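Local coordinates for peptidoglycan-N-acetylmuramic acid deacetylase PdaA (Bacillus subtilis, PDB 1NY1), which removes the acetyl group from N-acetylmuramic acid residues of peptidoglycan, a step toward the muramic delta-lactam of the spore cortex that is required for germination, at residues K43-T48 against K188-G193; H104-T109 against R140-V145; W164-V169 against A194-H199. All blocks are in the same frame, centred on the assembly; numbering follows the deposited sequence.

Interaction 1 of 3, residues K43-T48 against K188-G193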
loop_
_atom_site.group_PDB
_atom_site.type_symbol
_atom_site.label_atom_id
_atom_site.label_comp_id
_atom_site.label_asym_id
_atom_site.label_seq_id
_atom_site.Cartn_x
_atom_site.Cartn_y
_atom_site.Cartn_z
ATOM N N LYS A 43 -12.005 13.005 8.266
ATOM C CA LYS A 43 -11.625 13.128 6.856
ATOM C C LYS A 43 -10.120 12.975 6.688
ATOM O O LYS A 43 -9.388 13.953 6.517
ATOM C CB LYS A 43 -12.082 14.481 6.289
ATOM C CG LYS A 43 -13.598 14.630 6.224
ATOM C CD LYS A 43 -14.042 16.005 5.719
ATOM C CE LYS A 43 -14.072 16.089 4.197
ATOM N NZ LYS A 43 -14.708 17.364 3.741
ATOM N N THR A 44 -9.680 11.725 6.732
ATOM C CA THR A 44 -8.278 11.377 6.613
ATOM C C THR A 44 -8.089 10.323 5.533
ATOM O O THR A 44 -8.939 9.454 5.350
ATOM C CB THR A 44 -7.747 10.816 7.944
ATOM O OG1 THR A 44 -7.854 11.824 8.955
ATOM C CG2 THR A 44 -6.295 10.376 7.810
ATOM N N ILE A 45 -6.974 10.424 4.822
ATOM C CA ILE A 45 -6.616 9.484 3.768
ATOM C C ILE A 45 -5.185 9.021 4.033
ATOM O O ILE A 45 -4.343 9.807 4.471
ATOM C CB ILE A 45 -6.695 10.152 2.377
ATOM C CG1 ILE A 45 -8.164 10.394 2.003
ATOM C CG2 ILE A 45 -6.009 9.281 1.326
ATOM C CD1 ILE A 45 -8.351 11.324 0.798
ATOM N N TYR A 46 -4.927 7.740 3.786
ATOM C CA TYR A 46 -3.603 7.149 3.986
ATOM C C TYR A 46 -3.117 6.694 2.614
ATOM O O TYR A 46 -3.739 5.836 1.990
ATOM C CB TYR A 46 -3.690 5.929 4.915
ATOM C CG TYR A 46 -4.494 6.179 6.170
ATOM C CD1 TYR A 46 -3.881 6.626 7.342
ATOM C CD2 TYR A 46 -5.882 6.029 6.167
ATOM C CE1 TYR A 46 -4.633 6.922 8.477
ATOM C CE2 TYR A 46 -6.644 6.324 7.291
ATOM C CZ TYR A 46 -6.019 6.772 8.440
ATOM O OH TYR A 46 -6.778 7.094 9.539
ATOM N N LEU A 47 -2.017 7.262 2.141
ATOM C CA LEU A 47 -1.497 6.882 0.832
ATOM C C LEU A 47 -0.528 5.707 0.911
ATOM O O LEU A 47 0.375 5.699 1.747
ATOM C CB LEU A 47 -0.786 8.073 0.176
ATOM C CG LEU A 47 -1.648 9.309 -0.119
ATOM C CD1 LEU A 47 -0.794 10.394 -0.761
ATOM C CD2 LEU A 47 -2.794 8.920 -1.045
ATOM N N THR A 48 -0.734 4.708 0.058
ATOM C CA THR A 48 0.169 3.562 -0.005
ATOM C C THR A 48 0.448 3.306 -1.482
ATOM O O THR A 48 -0.369 3.633 -2.355
ATOM C CB THR A 48 -0.417 2.262 0.630
ATOM O OG1 THR A 48 -1.372 1.670 -0.259
ATOM C CG2 THR A 48 -1.078 2.558 1.970
ATOM N N LYS A 188 -13.045 11.085 -6.967
ATOM C CA LYS A 188 -14.344 10.427 -6.880
ATOM C C LYS A 188 -14.429 9.325 -5.831
ATOM O O LYS A 188 -15.441 9.205 -5.142
ATOM C CB LYS A 188 -14.743 9.868 -8.250
ATOM C CG LYS A 188 -16.122 9.204 -8.279
ATOM C CD LYS A 188 -16.733 9.223 -9.679
ATOM C CE LYS A 188 -15.863 8.494 -10.689
ATOM N NZ LYS A 188 -16.305 8.726 -12.096
ATOM N N GLN A 189 -13.375 8.525 -5.696
ATOM C CA GLN A 189 -13.397 7.435 -4.724
ATOM C C GLN A 189 -13.019 7.836 -3.307
ATOM O O GLN A 189 -13.097 7.020 -2.395
ATOM C CB GLN A 189 -12.489 6.290 -5.194
ATOM C CG GLN A 189 -12.993 5.626 -6.468
ATOM C CD GLN A 189 -12.206 4.387 -6.848
ATOM O OE1 GLN A 189 -11.994 3.498 -6.025
ATOM N NE2 GLN A 189 -11.794 4.310 -8.107
ATOM N N ALA A 190 -12.619 9.088 -3.119
ATOM C CA ALA A 190 -12.217 9.554 -1.796
ATOM C C ALA A 190 -13.285 9.358 -0.734
ATOM O O ALA A 190 -14.477 9.540 -0.982
ATOM C CB ALA A 190 -11.814 11.021 -1.858
ATOM N N HIS A 191 -12.844 8.963 0.453
ATOM C CA HIS A 191 -13.743 8.775 1.571
ATOM C C HIS A 191 -12.976 8.788 2.882
ATOM O O HIS A 191 -11.756 8.587 2.916
ATOM C CB HIS A 191 -14.541 7.471 1.430
ATOM C CG HIS A 191 -13.705 6.257 1.156
ATOM N ND1 HIS A 191 -13.149 5.487 2.155
ATOM C CD2 HIS A 191 -13.355 5.667 -0.011
ATOM C CE1 HIS A 191 -12.494 4.473 1.616
ATOM N NE2 HIS A 191 -12.604 4.558 0.302
ATOM N N PRO A 192 -13.681 9.069 3.981
ATOM C CA PRO A 192 -13.062 9.106 5.306
ATOM C C PRO A 192 -12.394 7.766 5.616
ATOM O O PRO A 192 -12.997 6.704 5.449
ATOM C CB PRO A 192 -14.247 9.397 6.217
ATOM C CG PRO A 192 -15.079 10.306 5.369
ATOM C CD PRO A 192 -15.052 9.609 4.028
ATOM N N GLY A 193 -11.143 7.827 6.056
ATOM C CA GLY A 193 -10.417 6.619 6.395
ATOM C C GLY A 193 -9.906 5.810 5.216
ATOM O O GLY A 193 -9.396 4.708 5.402
#
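T44 and G193 are joined through their backbones: the amide N of G193 donates to the carbonyl O of T44 over 2.8 Å. The donor lies in the carbonyl plane with a C=O...N angle of 155°, although the N-H itself is bent, at 131°. The hydroxyl of T44 is engaged by E42 instead. At I45 the longer branch does the touching: CG1 lies beside the backbone N (chi1 -71°) and passes 4.1 Å from H191 O, and CD1 ends 4.4 Å from A190 CB, a light apolar contact; L216 of helix 205-219 touches both side chains. Y46 offers its ring edge, with CE2 3.7 Å from G193 O, which lies near the ring plane, while its OH is held by the backbone N of N39. The contact therefore marks the place where the loop after helix 179-188 runs into the parallel sheet, just ahead of strand 194-198. Its single polar link is main chain to main chain and satisfies a buried carbonyl and a buried amide, so the chemistry implies that attachment rests chiefly on a main-chain hydrogen bond, with light apolar contact from the side chains.

Interaction 2 of 3, residues H104-T109 against R140-V145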
loop_
_atom_site.group_PDB
_atom_site.type_symbol
_atom_site.label_atom_id
_atom_site.label_comp_id
_atom_site.label_asym_id
_atom_site.label_seq_id
_atom_site.Cartn_x
_atom_site.Cartn_y
_atom_site.Cartn_z
ATOM N N HIS A 104 9.968 -12.281 -4.317
ATOM C CA HIS A 104 9.651 -12.700 -5.680
ATOM C C HIS A 104 8.201 -12.456 -6.076
ATOM O O HIS A 104 7.766 -12.873 -7.150
ATOM C CB HIS A 104 9.987 -14.181 -5.864
ATOM C CG HIS A 104 11.431 -14.503 -5.648
ATOM N ND1 HIS A 104 11.896 -15.113 -4.503
ATOM C CD2 HIS A 104 12.518 -14.286 -6.427
ATOM C CE1 HIS A 104 13.207 -15.259 -4.586
ATOM N NE2 HIS A 104 13.608 -14.765 -5.743
ATOM N N HIS A 105 7.458 -11.781 -5.205
ATOM C CA HIS A 105 6.057 -11.465 -5.458
ATOM C C HIS A 105 5.266 -12.703 -5.902
ATOM O O HIS A 105 4.511 -12.657 -6.876
ATOM C CB HIS A 105 5.973 -10.359 -6.521
ATOM C CG HIS A 105 4.636 -9.690 -6.600
ATOM N ND1 HIS A 105 3.641 -10.106 -7.458
ATOM C CD2 HIS A 105 4.125 -8.638 -5.916
ATOM C CE1 HIS A 105 2.577 -9.339 -7.303
ATOM N NE2 HIS A 105 2.844 -8.440 -6.372
ATOM N N PRO A 106 5.420 -13.827 -5.181
ATOM C CA PRO A 106 4.700 -15.049 -5.542
ATOM C C PRO A 106 3.335 -15.127 -4.868
ATOM O O PRO A 106 2.959 -14.246 -4.094
ATOM C CB PRO A 106 5.629 -16.135 -5.038
ATOM C CG PRO A 106 6.060 -15.555 -3.719
ATOM C CD PRO A 106 6.335 -14.085 -4.051
ATOM N N ASP A 107 2.597 -16.190 -5.179
ATOM C CA ASP A 107 1.290 -16.434 -4.585
ATOM C C ASP A 107 1.637 -17.094 -3.255
ATOM O O ASP A 107 2.027 -18.258 -3.225
ATOM C CB ASP A 107 0.486 -17.408 -5.454
ATOM C CG ASP A 107 -0.912 -17.650 -4.924
ATOM O OD1 ASP A 107 -1.074 -17.827 -3.694
ATOM O OD2 ASP A 107 -1.856 -17.681 -5.743
ATOM N N LEU A 108 1.508 -16.352 -2.160
ATOM C CA LEU A 108 1.843 -16.885 -0.847
ATOM C C LEU A 108 1.078 -18.133 -0.438
ATOM O O LEU A 108 1.577 -18.920 0.359
ATOM C CB LEU A 108 1.648 -15.812 0.223
ATOM C CG LEU A 108 2.537 -14.578 0.074
ATOM C CD1 LEU A 108 2.196 -13.568 1.160
ATOM C CD2 LEU A 108 3.994 -14.994 0.152
ATOM N N THR A 109 -0.125 -18.323 -0.972
ATOM C CA THR A 109 -0.911 -19.493 -0.590
ATOM C C THR A 109 -0.286 -20.785 -1.102
ATOM O O THR A 109 -0.715 -21.874 -0.728
ATOM C CB THR A 109 -2.370 -19.421 -1.106
ATOM O OG1 THR A 109 -2.402 -19.689 -2.512
ATOM C CG2 THR A 109 -2.966 -18.045 -0.835
ATOM N N ARG A 140 1.745 -6.600 2.173
ATOM C CA ARG A 140 0.653 -6.528 1.228
ATOM C C ARG A 140 0.846 -7.769 0.374
ATOM O O ARG A 140 1.845 -7.899 -0.334
ATOM C CB ARG A 140 0.722 -5.268 0.376
ATOM C CG ARG A 140 -0.438 -5.201 -0.600
ATOM C CD ARG A 140 -0.689 -3.796 -1.073
ATOM N NE ARG A 140 -1.379 -2.983 -0.078
ATOM C CZ ARG A 140 -1.390 -1.655 -0.106
ATOM N NH1 ARG A 140 -0.740 -1.017 -1.072
ATOM N NH2 ARG A 140 -2.063 -0.971 0.807
ATOM N N PRO A 141 -0.090 -8.722 0.464
ATOM C CA PRO A 141 0.013 -9.956 -0.315
ATOM C C PRO A 141 0.155 -9.726 -1.816
ATOM O O PRO A 141 -0.571 -8.926 -2.407
ATOM C CB PRO A 141 -1.277 -10.686 0.035
ATOM C CG PRO A 141 -1.499 -10.285 1.454
ATOM C CD PRO A 141 -1.215 -8.795 1.413
ATOM N N PRO A 142 1.104 -10.424 -2.452
ATOM C CA PRO A 142 1.288 -10.257 -3.895
ATOM C C PRO A 142 -0.034 -10.471 -4.641
ATOM O O PRO A 142 -0.729 -11.462 -4.415
ATOM C CB PRO A 142 2.321 -11.327 -4.231
ATOM C CG PRO A 142 3.158 -11.380 -2.988
ATOM C CD PRO A 142 2.116 -11.337 -1.890
ATOM N N ARG A 143 -0.378 -9.525 -5.511
ATOM C CA ARG A 143 -1.599 -9.588 -6.311
ATOM C C ARG A 143 -2.871 -9.638 -5.461
ATOM O O ARG A 143 -3.944 -10.016 -5.940
ATOM C CB ARG A 143 -1.537 -10.799 -7.249
ATOM C CG ARG A 143 -2.321 -10.636 -8.546
ATOM C CD ARG A 143 -1.992 -11.756 -9.530
ATOM N NE ARG A 143 -2.719 -11.639 -10.795
ATOM C CZ ARG A 143 -2.552 -10.655 -11.675
ATOM N NH1 ARG A 143 -1.678 -9.685 -11.434
ATOM N NH2 ARG A 143 -3.252 -10.648 -12.803
ATOM N N GLY A 144 -2.745 -9.243 -4.197
ATOM C CA GLY A 144 -3.885 -9.239 -3.300
ATOM C C GLY A 144 -4.421 -10.623 -2.988
ATOM O O GLY A 144 -5.543 -10.762 -2.505
ATOM N N VAL A 145 -3.625 -11.650 -3.258
ATOM C CA VAL A 145 -4.060 -13.015 -2.991
ATOM C C VAL A 145 -3.587 -13.492 -1.626
ATOM O O VAL A 145 -2.402 -13.417 -1.304
ATOM C CB VAL A 145 -3.544 -13.996 -4.065
ATOM C CG1 VAL A 145 -3.960 -15.414 -3.713
ATOM C CG2 VAL A 145 -4.093 -13.608 -5.422
HETATM O O HOH W 1 0.436 -7.217 -6.231
HETATM O O HOH W 2 0.050 -13.820 -2.220
#
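H105 lays one face of its imidazole on P142: CB of the proline sits 3.5 Å from the ring centroid and only 2° off the normal, a CH-pi contact. The ring reaches this place because CG stands anti to the backbone N (chi1 -164°), and the two side chains then slide past each other in opposite directions. At the ring edge, in plane, water 1 lies 2.7 Å from H105 NE2 and accepts from the amide N of R143 at 2.6 Å, linking the histidine to the residue after P142. P142 is tightly wedged, with its CB 3.0 Å from P106 O, while the L108 side chain crosses the proline at about a right angle, CD1 3.8 Å from P142 CD. A second water, water 2, accepts from L108 N and lies in hydrogen-bonding range of V145 O. D107, its CG also anti to the backbone N (chi1 -177°), folds back on its own segment in an Asx turn: OD1 accepts from T109 N at 2.9 Å, nearly along the C-O axis, and from T109 OG1, which comes from above the carboxylate plane. V145 CG1 packs on the carboxylate 3.7 Å from D107 OD2 and meets T109 CG2. With an alanine here in place of D107, T109 N and OG1 would probably both lose their acceptor, freeing the turn and baring one flank of V145. H105 and H101, a His-x3-His pair whose rings meet edge-to-face, are assigned as ligands of a divalent metal cation. The chemistry implies that the proline, the bridging water and the neighbouring ligand would help to hold the plane of the imidazole.

Interaction 3 of 3, residues W164-V169 against A194-H199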
loop_
_atom_site.group_PDB
_atom_site.type_symbol
_atom_site.label_atom_id
_atom_site.label_comp_id
_atom_site.label_asym_id
_atom_site.label_seq_id
_atom_site.Cartn_x
_atom_site.Cartn_y
_atom_site.Cartn_z
ATOM N N TRP A 164 -6.527 -2.390 1.069
ATOM C CA TRP A 164 -6.831 -1.046 0.598
ATOM C C TRP A 164 -8.318 -0.840 0.382
ATOM O O TRP A 164 -9.093 -1.802 0.359
ATOM C CB TRP A 164 -6.062 -0.752 -0.701
ATOM C CG TRP A 164 -6.383 -1.681 -1.835
ATOM C CD1 TRP A 164 -7.310 -1.491 -2.822
ATOM C CD2 TRP A 164 -5.806 -2.974 -2.070
ATOM N NE1 TRP A 164 -7.348 -2.591 -3.658
ATOM C CE2 TRP A 164 -6.436 -3.515 -3.217
ATOM C CE3 TRP A 164 -4.818 -3.729 -1.421
ATOM C CZ2 TRP A 164 -6.112 -4.777 -3.725
ATOM C CZ3 TRP A 164 -4.492 -4.986 -1.926
ATOM C CH2 TRP A 164 -5.142 -5.496 -3.069
ATOM N N SER A 165 -8.714 0.422 0.238
ATOM C CA SER A 165 -10.117 0.764 0.027
ATOM C C SER A 165 -10.304 1.563 -1.268
ATOM O O SER A 165 -11.434 1.812 -1.685
ATOM C CB SER A 165 -10.648 1.569 1.214
ATOM O OG SER A 165 -10.100 2.873 1.219
ATOM N N VAL A 166 -9.194 1.969 -1.888
ATOM C CA VAL A 166 -9.224 2.709 -3.154
ATOM C C VAL A 166 -8.111 2.229 -4.071
ATOM O O VAL A 166 -6.949 2.149 -3.670
ATOM C CB VAL A 166 -9.010 4.241 -2.984
ATOM C CG1 VAL A 166 -8.893 4.908 -4.367
ATOM C CG2 VAL A 166 -10.148 4.859 -2.199
ATOM N N ALA A 167 -8.467 1.926 -5.312
ATOM C CA ALA A 167 -7.487 1.484 -6.295
ATOM C C ALA A 167 -8.125 1.584 -7.665
ATOM O O ALA A 167 -9.344 1.507 -7.796
ATOM C CB ALA A 167 -7.060 0.043 -6.016
ATOM N N PHE A 168 -7.304 1.773 -8.683
ATOM C CA PHE A 168 -7.807 1.855 -10.038
ATOM C C PHE A 168 -6.733 1.360 -10.985
ATOM O O PHE A 168 -5.637 0.994 -10.555
ATOM C CB PHE A 168 -8.232 3.281 -10.390
ATOM C CG PHE A 168 -7.250 4.332 -9.975
ATOM C CD1 PHE A 168 -7.197 4.773 -8.657
ATOM C CD2 PHE A 168 -6.383 4.890 -10.908
ATOM C CE1 PHE A 168 -6.291 5.762 -8.272
ATOM C CE2 PHE A 168 -5.472 5.879 -10.534
ATOM C CZ PHE A 168 -5.427 6.316 -9.214
ATOM N N VAL A 169 -7.040 1.337 -12.274
ATOM C CA VAL A 169 -6.081 0.837 -13.238
ATOM C C VAL A 169 -5.031 1.861 -13.623
ATOM O O VAL A 169 -5.183 2.588 -14.603
ATOM C CB VAL A 169 -6.780 0.334 -14.509
ATOM C CG1 VAL A 169 -5.746 -0.276 -15.449
ATOM C CG2 VAL A 169 -7.841 -0.693 -14.142
ATOM N N ALA A 194 -10.025 6.347 4.007
ATOM C CA ALA A 194 -9.571 5.627 2.822
ATOM C C ALA A 194 -8.087 5.320 2.820
ATOM O O ALA A 194 -7.264 6.148 3.206
ATOM C CB ALA A 194 -9.909 6.420 1.562
ATOM N N ILE A 195 -7.760 4.108 2.391
ATOM C CA ILE A 195 -6.376 3.701 2.243
ATOM C C ILE A 195 -6.264 3.522 0.734
ATOM O O ILE A 195 -6.897 2.633 0.151
ATOM C CB ILE A 195 -6.068 2.369 2.964
ATOM C CG1 ILE A 195 -6.241 2.548 4.481
ATOM C CG2 ILE A 195 -4.640 1.922 2.635
ATOM C CD1 ILE A 195 -5.896 1.314 5.317
ATOM N N TYR A 196 -5.499 4.406 0.104
ATOM C CA TYR A 196 -5.292 4.370 -1.337
ATOM C C TYR A 196 -4.153 3.445 -1.699
ATOM O O TYR A 196 -3.131 3.404 -1.014
ATOM C CB TYR A 196 -4.920 5.746 -1.892
ATOM C CG TYR A 196 -6.052 6.719 -2.069
ATOM C CD1 TYR A 196 -6.024 7.657 -3.103
ATOM C CD2 TYR A 196 -7.133 6.728 -1.197
ATOM C CE1 TYR A 196 -7.049 8.585 -3.262
ATOM C CE2 TYR A 196 -8.163 7.647 -1.346
ATOM C CZ TYR A 196 -8.119 8.569 -2.376
ATOM O OH TYR A 196 -9.144 9.476 -2.518
ATOM N N LEU A 197 -4.343 2.709 -2.788
ATOM C CA LEU A 197 -3.319 1.824 -3.314
ATOM C C LEU A 197 -2.994 2.431 -4.669
ATOM O O LEU A 197 -3.830 2.430 -5.576
ATOM C CB LEU A 197 -3.851 0.399 -3.497
ATOM C CG LEU A 197 -2.868 -0.712 -3.894
ATOM C CD1 LEU A 197 -3.654 -1.955 -4.277
ATOM C CD2 LEU A 197 -2.005 -0.289 -5.052
ATOM N N LEU A 198 -1.783 2.958 -4.802
ATOM C CA LEU A 198 -1.356 3.583 -6.048
ATOM C C LEU A 198 -0.101 2.920 -6.596
ATOM O O LEU A 198 0.623 2.240 -5.870
ATOM C CB LEU A 198 -1.053 5.067 -5.821
ATOM C CG LEU A 198 -2.164 5.948 -5.257
ATOM C CD1 LEU A 198 -1.629 7.349 -5.009
ATOM C CD2 LEU A 198 -3.329 5.978 -6.232
ATOM N N HIS A 199 0.133 3.116 -7.889
ATOM C CA HIS A 199 1.325 2.608 -8.560
ATOM C C HIS A 199 2.020 3.870 -9.045
ATOM O O HIS A 199 1.407 4.936 -9.075
ATOM C CB HIS A 199 0.940 1.700 -9.731
ATOM C CG HIS A 199 0.223 0.461 -9.297
ATOM N ND1 HIS A 199 0.883 -0.624 -8.762
ATOM C CD2 HIS A 199 -1.098 0.189 -9.190
ATOM C CE1 HIS A 199 -0.002 -1.509 -8.338
ATOM N NE2 HIS A 199 -1.212 -1.040 -8.584
HETATM O O HOH W 3 -4.346 1.672 -8.175
HETATM O O HOH W 4 -4.649 -1.254 -8.656
#
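I195 O takes two backbone donors from the facing loop. S165 N approaches almost straight, at 2.9 Å with an N-H...O angle of 172° and in the carbonyl plane, whereas V166 N, at 3.1 Å, is tilted 31° out of it. S165 answers with its side chain: a chi1 of 71° sets OG between the backbone N and carbonyl carbon, where it accepts from I195 N at 2.9 Å. L197 N then donates to V166 O over 2.8 Å. Together the bonds of V166 to I195 and L197 make one bridge of parallel type, opposite Y196. Water 3 continues the link, accepting from F168 N and lying in hydrogen-bonding range of L197 O. L197 CD1 sits over the face of W164, 3.4 Å from the centroid of the six-membered ring. V166 packs beside Y196, its CG1 centred over the phenol ring at 3.9 Å. F168 CE1 obliquely meets L198 CD2 at 3.6 Å. H199, by analogy with relatives the probable proton donor, follows the strand; its N-H donates to D170 OD2, an acid thought to raise the pKa of that histidine. Strand 194-198 also pairs in parallel with strand 44-51; A182 and M186 of helix 179-188 pack on F168, with M186 also on L198, and helix 205-219 adds L216 against Y196 and L209 against L198.

In the fold
From the N terminus, residues 43-48 come first, opening the long loop that interaction 1 closes when 188-193 returns 140 residues later. Nested inside it, interaction 2 closes a shorter loop around helix 113-131, on the opposite side of the chain's centre. Interaction 3 then opens at 164-169 and closes at 194-199, after interaction 1 has closed, so these two cross along the chain; they share the sheet in which strands 44-51 and 194-198 are neighbours. R140 of interaction 2 reaches both other contacts: its guanidinium group sets NH1 2.9 Å from T48 OG1, a probable hydrogen bond, and packs NH1 against L197 and NE against W164. Strand 44-51, strand 194-198, the loop before it and the two loops of interaction 2 are thus tied together.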